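Local coordinates for protein MAU2 chromatid cohesion factor homolog (Saccharomyces cerevisiae, PDB 4XDN) that pairs with SCC2 in the complex that the cohesin ring requires to associate with chromosomes, and so takes part in sister chromatid cohesion, at residues 393-401 and 594-602; 503-514 and 528-539. One frame throughout, in Å; residues are numbered along the deposited sequence.

Interaction 1 of 2, residues 393-401 and 594-602; sequences EQTLLKGAV and CRQQGGMRK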
loop_
_atom_site.group_PDB
_atom_site.type_symbol
_atom_site.label_atom_id
_atom_site.label_comp_id
_atom_site.label_asym_id
_atom_site.label_seq_id
_atom_site.Cartn_x
_atom_site.Cartn_y
_atom_site.Cartn_z
ATOM N N GLU A 393 -17.750 -5.651 -3.400
ATOM C CA GLU A 393 -19.000 -5.074 -2.927
ATOM C C GLU A 393 -20.195 -5.866 -3.455
ATOM O O GLU A 393 -21.199 -6.015 -2.764
ATOM C CB GLU A 393 -19.123 -3.604 -3.337
ATOM C CG GLU A 393 -20.312 -2.916 -2.675
ATOM C CD GLU A 393 -20.432 -1.446 -3.023
ATOM O OE1 GLU A 393 -19.743 -0.989 -3.960
ATOM O OE2 GLU A 393 -21.222 -0.750 -2.351
ATOM N N GLN A 394 -20.081 -6.371 -4.681
ATOM C CA GLN A 394 -21.132 -7.195 -5.268
ATOM C C GLN A 394 -21.262 -8.515 -4.520
ATOM O O GLN A 394 -22.371 -9.007 -4.304
ATOM C CB GLN A 394 -20.852 -7.459 -6.749
ATOM C CG GLN A 394 -21.432 -6.412 -7.688
ATOM C CD GLN A 394 -22.949 -6.360 -7.651
ATOM O OE1 GLN A 394 -23.541 -5.287 -7.539
ATOM N NE2 GLN A 394 -23.584 -7.522 -7.754
ATOM N N THR A 395 -20.126 -9.083 -4.128
ATOM C CA THR A 395 -20.110 -10.332 -3.378
ATOM C C THR A 395 -20.813 -10.159 -2.038
ATOM O O THR A 395 -21.589 -11.021 -1.618
ATOM C CB THR A 395 -18.667 -10.833 -3.146
ATOM O OG1 THR A 395 -18.034 -11.072 -4.408
ATOM C CG2 THR A 395 -18.657 -12.124 -2.336
ATOM N N LEU A 396 -20.541 -9.043 -1.372
ATOM C CA LEU A 396 -21.218 -8.714 -0.123
ATOM C C LEU A 396 -22.718 -8.561 -0.343
ATOM O O LEU A 396 -23.527 -9.023 0.461
ATOM C CB LEU A 396 -20.653 -7.425 0.473
ATOM C CG LEU A 396 -19.653 -7.569 1.620
ATOM C CD1 LEU A 396 -19.023 -6.222 1.925
ATOM C CD2 LEU A 396 -20.334 -8.133 2.858
ATOM N N LEU A 397 -23.082 -7.906 -1.442
ATOM C CA LEU A 397 -24.479 -7.600 -1.723
ATOM C C LEU A 397 -25.272 -8.843 -2.113
ATOM O O LEU A 397 -26.395 -9.033 -1.650
ATOM C CB LEU A 397 -24.577 -6.553 -2.838
ATOM C CG LEU A 397 -25.991 -6.126 -3.246
ATOM C CD1 LEU A 397 -26.709 -5.437 -2.093
ATOM C CD2 LEU A 397 -25.946 -5.223 -4.476
ATOM N N LYS A 398 -24.680 -9.690 -2.952
ATOM C CA LYS A 398 -25.410 -10.793 -3.575
ATOM C C LYS A 398 -25.154 -12.152 -2.923
ATOM O O LYS A 398 -25.958 -13.073 -3.064
ATOM C CB LYS A 398 -25.057 -10.873 -5.063
ATOM C CG LYS A 398 -25.419 -9.625 -5.858
ATOM C CD LYS A 398 -26.897 -9.301 -5.720
ATOM C CE LYS A 398 -27.372 -8.345 -6.802
ATOM N NZ LYS A 398 -28.853 -8.172 -6.757
ATOM N N GLY A 399 -24.036 -12.281 -2.218
ATOM C CA GLY A 399 -23.677 -13.549 -1.611
ATOM C C GLY A 399 -23.223 -14.555 -2.652
ATOM O O GLY A 399 -23.570 -15.735 -2.590
ATOM N N ALA A 400 -22.449 -14.075 -3.619
ATOM C CA ALA A 400 -21.887 -14.918 -4.668
ATOM C C ALA A 400 -20.696 -14.212 -5.301
ATOM O O ALA A 400 -20.565 -12.996 -5.189
ATOM C CB ALA A 400 -22.935 -15.241 -5.719
ATOM N N VAL A 401 -19.832 -14.978 -5.961
ATOM C CA VAL A 401 -18.658 -14.423 -6.635
ATOM C C VAL A 401 -18.732 -14.685 -8.136
ATOM O O VAL A 401 -18.787 -15.837 -8.568
ATOM C CB VAL A 401 -17.350 -15.022 -6.075
ATOM C CG1 VAL A 401 -16.134 -14.403 -6.754
ATOM C CG2 VAL A 401 -17.275 -14.822 -4.568
ATOM N N CYS A 594 -31.820 -9.659 7.773
ATOM C CA CYS A 594 -31.167 -10.600 6.864
ATOM C C CYS A 594 -31.524 -10.391 5.392
ATOM O O CYS A 594 -30.795 -10.841 4.507
ATOM C CB CYS A 594 -31.522 -12.036 7.259
ATOM S SG CYS A 594 -30.776 -12.606 8.804
ATOM N N ARG A 595 -32.636 -9.715 5.126
ATOM C CA ARG A 595 -33.121 -9.571 3.755
ATOM C C ARG A 595 -32.289 -8.585 2.937
ATOM O O ARG A 595 -32.381 -8.556 1.710
ATOM C CB ARG A 595 -34.585 -9.123 3.754
ATOM C CG ARG A 595 -34.802 -7.647 4.068
ATOM C CD ARG A 595 -36.281 -7.305 4.086
ATOM N NE ARG A 595 -36.536 -5.945 3.617
ATOM C CZ ARG A 595 -36.366 -5.542 2.359
ATOM N NH1 ARG A 595 -35.925 -6.390 1.437
ATOM N NH2 ARG A 595 -36.626 -4.286 2.021
ATOM N N GLN A 596 -31.477 -7.784 3.618
ATOM C CA GLN A 596 -30.773 -6.677 2.974
ATOM C C GLN A 596 -29.653 -7.137 2.039
ATOM O O GLN A 596 -29.235 -6.385 1.159
ATOM C CB GLN A 596 -30.203 -5.737 4.038
ATOM C CG GLN A 596 -31.242 -5.130 4.970
ATOM C CD GLN A 596 -31.845 -3.851 4.425
ATOM O OE1 GLN A 596 -31.653 -2.774 4.991
ATOM N NE2 GLN A 596 -32.582 -3.962 3.327
ATOM N N GLN A 597 -29.172 -8.364 2.227
ATOM C CA GLN A 597 -28.114 -8.919 1.383
ATOM C C GLN A 597 -28.407 -10.367 1.009
ATOM O O GLN A 597 -29.069 -11.086 1.756
ATOM C CB GLN A 597 -26.756 -8.834 2.090
ATOM C CG GLN A 597 -26.241 -7.419 2.287
ATOM C CD GLN A 597 -24.958 -7.366 3.103
ATOM O OE1 GLN A 597 -24.404 -8.398 3.483
ATOM N NE2 GLN A 597 -24.481 -6.159 3.373
ATOM N N GLY A 598 -27.904 -10.788 -0.148
ATOM C CA GLY A 598 -28.038 -12.167 -0.581
ATOM C C GLY A 598 -27.111 -13.079 0.201
ATOM O O GLY A 598 -26.205 -12.608 0.885
ATOM N N GLY A 599 -27.338 -14.386 0.105
ATOM C CA GLY A 599 -26.508 -15.360 0.796
ATOM C C GLY A 599 -26.812 -15.485 2.281
ATOM O O GLY A 599 -26.098 -16.177 3.006
ATOM N N MET A 600 -27.878 -14.831 2.729
ATOM C CA MET A 600 -28.209 -14.755 4.153
ATOM C C MET A 600 -29.357 -15.680 4.572
ATOM O O MET A 600 -29.846 -15.590 5.695
ATOM C CB MET A 600 -28.573 -13.312 4.516
ATOM C CG MET A 600 -27.413 -12.334 4.404
ATOM S SD MET A 600 -26.215 -12.555 5.727
ATOM C CE MET A 600 -27.065 -11.761 7.089
ATOM N N ARG A 601 -29.784 -16.568 3.681
ATOM C CA ARG A 601 -30.985 -17.364 3.924
ATOM C C ARG A 601 -30.819 -18.392 5.043
ATOM O O ARG A 601 -31.743 -18.609 5.831
ATOM C CB ARG A 601 -31.413 -18.069 2.637
ATOM C CG ARG A 601 -32.153 -17.159 1.673
ATOM C CD ARG A 601 -32.271 -17.779 0.297
ATOM N NE ARG A 601 -33.110 -16.980 -0.590
ATOM C CZ ARG A 601 -33.200 -17.163 -1.903
ATOM N NH1 ARG A 601 -32.494 -18.119 -2.494
ATOM N NH2 ARG A 601 -33.993 -16.385 -2.629
ATOM N N LYS A 602 -29.654 -19.027 5.116
ATOM C CA LYS A 602 -29.418 -20.033 6.145
ATOM C C LYS A 602 -29.211 -19.366 7.501
ATOM O O LYS A 602 -29.628 -19.899 8.529
ATOM C CB LYS A 602 -28.220 -20.910 5.782
ATOM C CG LYS A 602 -28.539 -21.937 4.708
ATOM C CD LYS A 602 -27.314 -22.732 4.296
ATOM C CE LYS A 602 -27.664 -23.765 3.233
ATOM N NZ LYS A 602 -26.476 -24.535 2.783
HETATM O O HOH W 1 -23.740 -11.448 1.861
#

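Interaction 2 of 2, residues 503-514 and 528-539; sequences CTVTILWLFSHF and QRAEYVSKLREF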
loop_
_atom_site.group_PDB
_atom_site.type_symbol
_atom_site.label_atom_id
_atom_site.label_comp_id
_atom_site.label_asym_id
_atom_site.label_seq_id
_atom_site.Cartn_x
_atom_site.Cartn_y
_atom_site.Cartn_z
ATOM N N CYS A 503 -14.339 -8.112 17.245
ATOM C CA CYS A 503 -15.674 -8.633 17.496
ATOM C C CYS A 503 -15.868 -9.958 16.770
ATOM O O CYS A 503 -16.490 -10.878 17.300
ATOM C CB CYS A 503 -16.741 -7.628 17.059
ATOM S SG CYS A 503 -18.426 -8.109 17.529
ATOM N N THR A 504 -15.334 -10.053 15.557
ATOM C CA THR A 504 -15.432 -11.283 14.780
ATOM C C THR A 504 -14.770 -12.433 15.536
ATOM O O THR A 504 -15.302 -13.543 15.582
ATOM C CB THR A 504 -14.782 -11.125 13.389
ATOM O OG1 THR A 504 -15.461 -10.097 12.660
ATOM C CG2 THR A 504 -14.855 -12.423 12.594
ATOM N N VAL A 505 -13.617 -12.156 16.135
ATOM C CA VAL A 505 -12.888 -13.160 16.903
ATOM C C VAL A 505 -13.729 -13.637 18.086
ATOM O O VAL A 505 -13.858 -14.839 18.316
ATOM C CB VAL A 505 -11.531 -12.609 17.405
ATOM C CG1 VAL A 505 -10.841 -13.600 18.340
ATOM C CG2 VAL A 505 -10.625 -12.295 16.231
ATOM N N THR A 506 -14.297 -12.690 18.827
ATOM C CA THR A 506 -15.135 -13.005 19.980
ATOM C C THR A 506 -16.350 -13.837 19.572
ATOM O O THR A 506 -16.654 -14.859 20.187
ATOM C CB THR A 506 -15.621 -11.721 20.687
ATOM O OG1 THR A 506 -14.495 -10.968 21.148
ATOM C CG2 THR A 506 -16.527 -12.052 21.875
ATOM N N ILE A 507 -17.040 -13.376 18.533
ATOM C CA ILE A 507 -18.229 -14.043 18.018
ATOM C C ILE A 507 -17.938 -15.488 17.615
ATOM O O ILE A 507 -18.686 -16.403 17.969
ATOM C CB ILE A 507 -18.805 -13.258 16.810
ATOM C CG1 ILE A 507 -19.839 -12.225 17.271
ATOM C CG2 ILE A 507 -19.481 -14.184 15.802
ATOM C CD1 ILE A 507 -19.458 -11.425 18.510
ATOM N N LEU A 508 -16.851 -15.688 16.874
ATOM C CA LEU A 508 -16.500 -17.015 16.377
ATOM C C LEU A 508 -16.083 -17.949 17.507
ATOM O O LEU A 508 -16.374 -19.145 17.468
ATOM C CB LEU A 508 -15.376 -16.921 15.340
ATOM C CG LEU A 508 -15.734 -16.301 13.987
ATOM C CD1 LEU A 508 -14.491 -16.196 13.119
ATOM C CD2 LEU A 508 -16.818 -17.096 13.266
ATOM N N TRP A 509 -15.400 -17.407 18.510
ATOM C CA TRP A 509 -14.997 -18.204 19.664
ATOM C C TRP A 509 -16.224 -18.657 20.448
ATOM O O TRP A 509 -16.347 -19.827 20.804
ATOM C CB TRP A 509 -14.058 -17.413 20.574
ATOM C CG TRP A 509 -13.375 -18.263 21.607
ATOM C CD1 TRP A 509 -12.158 -18.873 21.491
ATOM C CD2 TRP A 509 -13.868 -18.599 22.911
ATOM N NE1 TRP A 509 -11.865 -19.566 22.640
ATOM C CE2 TRP A 509 -12.898 -19.414 23.527
ATOM C CE3 TRP A 509 -15.034 -18.288 23.617
ATOM C CZ2 TRP A 509 -13.058 -19.922 24.815
ATOM C CZ3 TRP A 509 -15.190 -18.795 24.897
ATOM C CH2 TRP A 509 -14.209 -19.603 25.481
ATOM N N LEU A 510 -17.135 -17.724 20.708
ATOM C CA LEU A 510 -18.331 -18.025 21.482
ATOM C C LEU A 510 -19.255 -18.979 20.728
ATOM O O LEU A 510 -19.856 -19.871 21.328
ATOM C CB LEU A 510 -19.071 -16.734 21.839
ATOM C CG LEU A 510 -18.344 -15.823 22.832
ATOM C CD1 LEU A 510 -19.048 -14.481 22.954
ATOM C CD2 LEU A 510 -18.235 -16.483 24.200
ATOM N N PHE A 511 -19.362 -18.795 19.415
ATOM C CA PHE A 511 -20.163 -19.692 18.587
ATOM C C PHE A 511 -19.638 -21.123 18.649
ATOM O O PHE A 511 -20.413 -22.078 18.593
ATOM C CB PHE A 511 -20.179 -19.221 17.127
ATOM C CG PHE A 511 -21.147 -18.092 16.840
ATOM C CD1 PHE A 511 -22.028 -17.624 17.805
ATOM C CD2 PHE A 511 -21.173 -17.508 15.586
ATOM C CE1 PHE A 511 -22.905 -16.595 17.520
ATOM C CE2 PHE A 511 -22.049 -16.480 15.299
ATOM C CZ PHE A 511 -22.915 -16.024 16.267
ATOM N N SER A 512 -18.321 -21.265 18.769
ATOM C CA SER A 512 -17.684 -22.577 18.718
ATOM C C SER A 512 -17.475 -23.207 20.099
ATOM O O SER A 512 -17.033 -24.355 20.194
ATOM C CB SER A 512 -16.339 -22.470 17.998
ATOM O OG SER A 512 -15.488 -21.539 18.643
ATOM N N HIS A 513 -17.800 -22.468 21.159
ATOM C CA HIS A 513 -17.580 -22.940 22.528
ATOM C C HIS A 513 -18.851 -22.975 23.382
ATOM O O HIS A 513 -18.797 -23.354 24.551
ATOM C CB HIS A 513 -16.530 -22.061 23.219
ATOM C CG HIS A 513 -15.138 -22.275 22.716
ATOM N ND1 HIS A 513 -14.641 -21.638 21.596
ATOM C CD2 HIS A 513 -14.134 -23.059 23.173
ATOM C CE1 HIS A 513 -13.395 -22.018 21.391
ATOM N NE2 HIS A 513 -13.061 -22.883 22.335
ATOM N N PHE A 514 -19.985 -22.592 22.800
ATOM C CA PHE A 514 -21.245 -22.519 23.541
ATOM C C PHE A 514 -22.428 -23.083 22.766
ATOM O O PHE A 514 -22.617 -22.778 21.589
ATOM C CB PHE A 514 -21.565 -21.070 23.916
ATOM C CG PHE A 514 -20.896 -20.597 25.171
ATOM C CD1 PHE A 514 -19.632 -20.037 25.131
ATOM C CD2 PHE A 514 -21.542 -20.696 26.391
ATOM C CE1 PHE A 514 -19.019 -19.596 26.288
ATOM C CE2 PHE A 514 -20.936 -20.258 27.548
ATOM C CZ PHE A 514 -19.673 -19.705 27.497
ATOM N N GLN A 528 -11.887 -18.585 30.464
ATOM C CA GLN A 528 -11.967 -18.244 29.049
ATOM C C GLN A 528 -13.372 -17.801 28.665
ATOM O O GLN A 528 -13.544 -16.866 27.885
ATOM C CB GLN A 528 -11.543 -19.436 28.191
ATOM C CG GLN A 528 -10.043 -19.670 28.159
ATOM C CD GLN A 528 -9.673 -21.004 27.540
ATOM O OE1 GLN A 528 -10.537 -21.752 27.085
ATOM N NE2 GLN A 528 -8.382 -21.310 27.524
ATOM N N ARG A 529 -14.375 -18.481 29.209
ATOM C CA ARG A 529 -15.764 -18.137 28.936
ATOM C C ARG A 529 -16.070 -16.721 29.411
ATOM O O ARG A 529 -16.591 -15.904 28.653
ATOM C CB ARG A 529 -16.709 -19.139 29.606
ATOM C CG ARG A 529 -16.732 -20.505 28.936
ATOM C CD ARG A 529 -17.726 -21.440 29.605
ATOM N NE ARG A 529 -17.076 -22.350 30.549
ATOM C CZ ARG A 529 -16.690 -23.592 30.263
ATOM N NH1 ARG A 529 -16.885 -24.106 29.053
ATOM N NH2 ARG A 529 -16.106 -24.331 31.198
ATOM N N ALA A 530 -15.730 -16.433 30.663
ATOM C CA ALA A 530 -15.953 -15.111 31.237
ATOM C C ALA A 530 -15.197 -14.041 30.456
ATOM O O ALA A 530 -15.688 -12.926 30.276
ATOM C CB ALA A 530 -15.533 -15.094 32.697
ATOM N N GLU A 531 -14.000 -14.391 29.999
ATOM C CA GLU A 531 -13.177 -13.479 29.216
ATOM C C GLU A 531 -13.908 -13.052 27.946
ATOM O O GLU A 531 -14.083 -11.862 27.693
ATOM C CB GLU A 531 -11.837 -14.137 28.867
ATOM C CG GLU A 531 -10.958 -13.343 27.902
ATOM C CD GLU A 531 -10.470 -12.034 28.492
ATOM O OE1 GLU A 531 -9.955 -12.048 29.631
ATOM O OE2 GLU A 531 -10.600 -10.991 27.818
ATOM N N TYR A 532 -14.345 -14.027 27.160
ATOM C CA TYR A 532 -14.985 -13.743 25.883
ATOM C C TYR A 532 -16.402 -13.203 26.058
ATOM O O TYR A 532 -16.847 -12.360 25.279
ATOM C CB TYR A 532 -14.997 -14.997 25.008
ATOM C CG TYR A 532 -13.692 -15.218 24.278
ATOM C CD1 TYR A 532 -13.393 -14.505 23.124
ATOM C CD2 TYR A 532 -12.756 -16.132 24.744
ATOM C CE1 TYR A 532 -12.202 -14.699 22.452
ATOM C CE2 TYR A 532 -11.562 -16.333 24.076
ATOM C CZ TYR A 532 -11.291 -15.612 22.932
ATOM O OH TYR A 532 -10.104 -15.804 22.260
ATOM N N VAL A 533 -17.108 -13.686 27.075
ATOM C CA VAL A 533 -18.432 -13.160 27.391
ATOM C C VAL A 533 -18.324 -11.684 27.762
ATOM O O VAL A 533 -19.208 -10.888 27.447
ATOM C CB VAL A 533 -19.102 -13.946 28.542
ATOM C CG1 VAL A 533 -20.331 -13.206 29.078
ATOM C CG2 VAL A 533 -19.492 -15.341 28.072
ATOM N N SER A 534 -17.234 -11.322 28.427
ATOM C CA SER A 534 -17.009 -9.936 28.820
ATOM C C SER A 534 -16.709 -9.057 27.607
ATOM O O SER A 534 -17.120 -7.898 27.558
ATOM C CB SER A 534 -15.866 -9.849 29.830
ATOM O OG SER A 534 -15.665 -8.510 30.243
ATOM N N LYS A 535 -15.990 -9.607 26.633
ATOM C CA LYS A 535 -15.724 -8.891 25.389
ATOM C C LYS A 535 -17.024 -8.674 24.623
ATOM O O LYS A 535 -17.253 -7.607 24.049
ATOM C CB LYS A 535 -14.726 -9.657 24.515
ATOM C CG LYS A 535 -13.332 -9.769 25.105
ATOM C CD LYS A 535 -12.365 -10.417 24.123
ATOM C CE LYS A 535 -11.026 -10.723 24.780
ATOM N NZ LYS A 535 -10.010 -11.195 23.798
ATOM N N LEU A 536 -17.867 -9.700 24.616
ATOM C CA LEU A 536 -19.165 -9.628 23.959
ATOM C C LEU A 536 -20.007 -8.504 24.547
ATOM O O LEU A 536 -20.621 -7.728 23.816
ATOM C CB LEU A 536 -19.904 -10.963 24.093
ATOM C CG LEU A 536 -21.361 -10.993 23.628
ATOM C CD1 LEU A 536 -21.459 -10.731 22.132
ATOM C CD2 LEU A 536 -22.000 -12.324 23.989
ATOM N N ARG A 537 -20.023 -8.422 25.873
ATOM C CA ARG A 537 -20.829 -7.432 26.573
ATOM C C ARG A 537 -20.458 -6.019 26.137
ATOM O O ARG A 537 -21.319 -5.149 26.017
ATOM C CB ARG A 537 -20.655 -7.580 28.084
ATOM C CG ARG A 537 -21.820 -7.043 28.895
ATOM C CD ARG A 537 -21.598 -7.244 30.385
ATOM N NE ARG A 537 -21.347 -8.645 30.723
ATOM C CZ ARG A 537 -22.294 -9.543 30.984
ATOM N NH1 ARG A 537 -23.578 -9.205 30.952
ATOM N NH2 ARG A 537 -21.952 -10.790 31.282
ATOM N N GLU A 538 -19.171 -5.801 25.890
ATOM C CA GLU A 538 -18.686 -4.501 25.450
ATOM C C GLU A 538 -19.171 -4.175 24.040
ATOM O O GLU A 538 -19.651 -3.070 23.785
ATOM C CB GLU A 538 -17.156 -4.461 25.504
ATOM C CG GLU A 538 -16.591 -4.543 26.914
ATOM C CD GLU A 538 -15.072 -4.556 26.942
ATOM O OE1 GLU A 538 -14.465 -5.321 26.164
ATOM O OE2 GLU A 538 -14.486 -3.801 27.745
ATOM N N PHE A 539 -19.049 -5.136 23.129
ATOM C CA PHE A 539 -19.464 -4.929 21.745
ATOM C C PHE A 539 -20.979 -4.844 21.612
ATOM O O PHE A 539 -21.495 -4.049 20.827
ATOM C CB PHE A 539 -18.934 -6.051 20.847
ATOM C CG PHE A 539 -17.471 -5.932 20.532
ATOM C CD1 PHE A 539 -17.007 -4.905 19.728
ATOM C CD2 PHE A 539 -16.562 -6.847 21.035
ATOM C CE1 PHE A 539 -15.661 -4.788 19.436
ATOM C CE2 PHE A 539 -15.213 -6.737 20.745
ATOM C CZ PHE A 539 -14.764 -5.706 19.945
#

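Interaction 1 of 2, residues 393-401 and 594-602
At the C-terminal end of helix 369-398, the last turn meets the connection between helices 580-593 and 601-618, chiefly through backbone: the amide of Gly598 reaches the carbonyl of Leu397. This hydrogen bond, N to O 2.8 Å, is nearly straight at the hydrogen (173°), although the donor lies tilted out of the carbonyl plane. Gly598 CA then rests against Lys398 O at 3.4 Å in a CA-H...O contact, so successive carbonyls at the helix end each meet the glycine. A water donates to both Leu396 O (2.8 Å) and Gly598 O (2.9 Å), bridging the two backbones beside the direct bond.

Gly399 is the first residue to leave helical backbone angles, with positive phi. Both segments present glycine here, Gly399 on one side and Gly598 and Gly599 on the other; with no side chains between them, the backbones come to 4.1 Å between Gly399 CA and Gly599 CA. Such close backbone packing joins a helix terminus to an interhelical turn in this all-helical array, just ahead of Met600, the N-cap residue of helix 601-618.

Gln597 lies alongside Leu396, both side chains pointing the same way. Extended beyond CG (chi2 175°), it brings OE1 to 3.2 Å from Leu396 O, two acceptors without a bond between them. Leu397 and Gln597 also both touch Cys336 in a neighbouring loop.

Interaction 2 of 2, residues 503-514 and 528-539
Trp509 and Tyr532 lie face against face at the centre of this helix pair, an offset stack with the five-membered ring of the indole 3.7 Å from the phenol ring, centroid to centroid, and the planes only 11° apart. Although the rings are nearly parallel, the side chains cross at about a right angle. With CG anti to its backbone N (chi1 -167°), the indole extends across the phenol, and Trp509 CB also sits over the phenol face. His513 covers the opposite face of the indole; its ND1 donates to Trp509 O at 2.6 Å, which fixes the imidazole there. The amide plane of Gln528 stands almost perpendicular to the indole, with OE1 at the ring's edge.

Thr506 is a knob in a hole formed by Tyr532, Lys535, Leu536 and Phe539. Its methyl CG2 approaches Tyr532 O to 3.4 Å, while OG1 faces the Lys535 chain and bonds back to Glu502 O. One turn earlier, Cys503 lies over one face of the Phe539 ring, CB 3.7 Å from its centroid (CH-pi) and the sulfur over the same face. Leu510 packs CD1 on Leu536 CB, and Phe514 CZ touches Arg529 CD at 3.4 Å; the Arg529 guanidinium pairs with Asp526.

In this helical hairpin, the axes of segments 503-513 and 528-539 approach to 9.5 Å and cross at -132°. Helix 562-575 packs against Cys503, Leu510 and Leu536, and Trp483 of helix 472-490 meets both stacked aromatics.

Both contacts belong to the C-terminal half of the helical array, with centres about 25 Å apart and nearest atoms about 11 Å apart, so they do not touch. In chain order, helix 369-398 comes first, then the pair 499-513 and 526-543, and finally the turn at 594-602; interaction 2 therefore falls entirely within the 192 residues between the segments of interaction 1. Interaction 2 joins neighbouring helices, whereas interaction 1 brings together distant parts of the chain. Helix 562-575 connects them spatially: Leu562 and Ile566 face the 594-602 segment, while Val568 and Leu571 pack on 503-514. Both regions also touch the chain of another protein, consistent with this half contributing to partner binding.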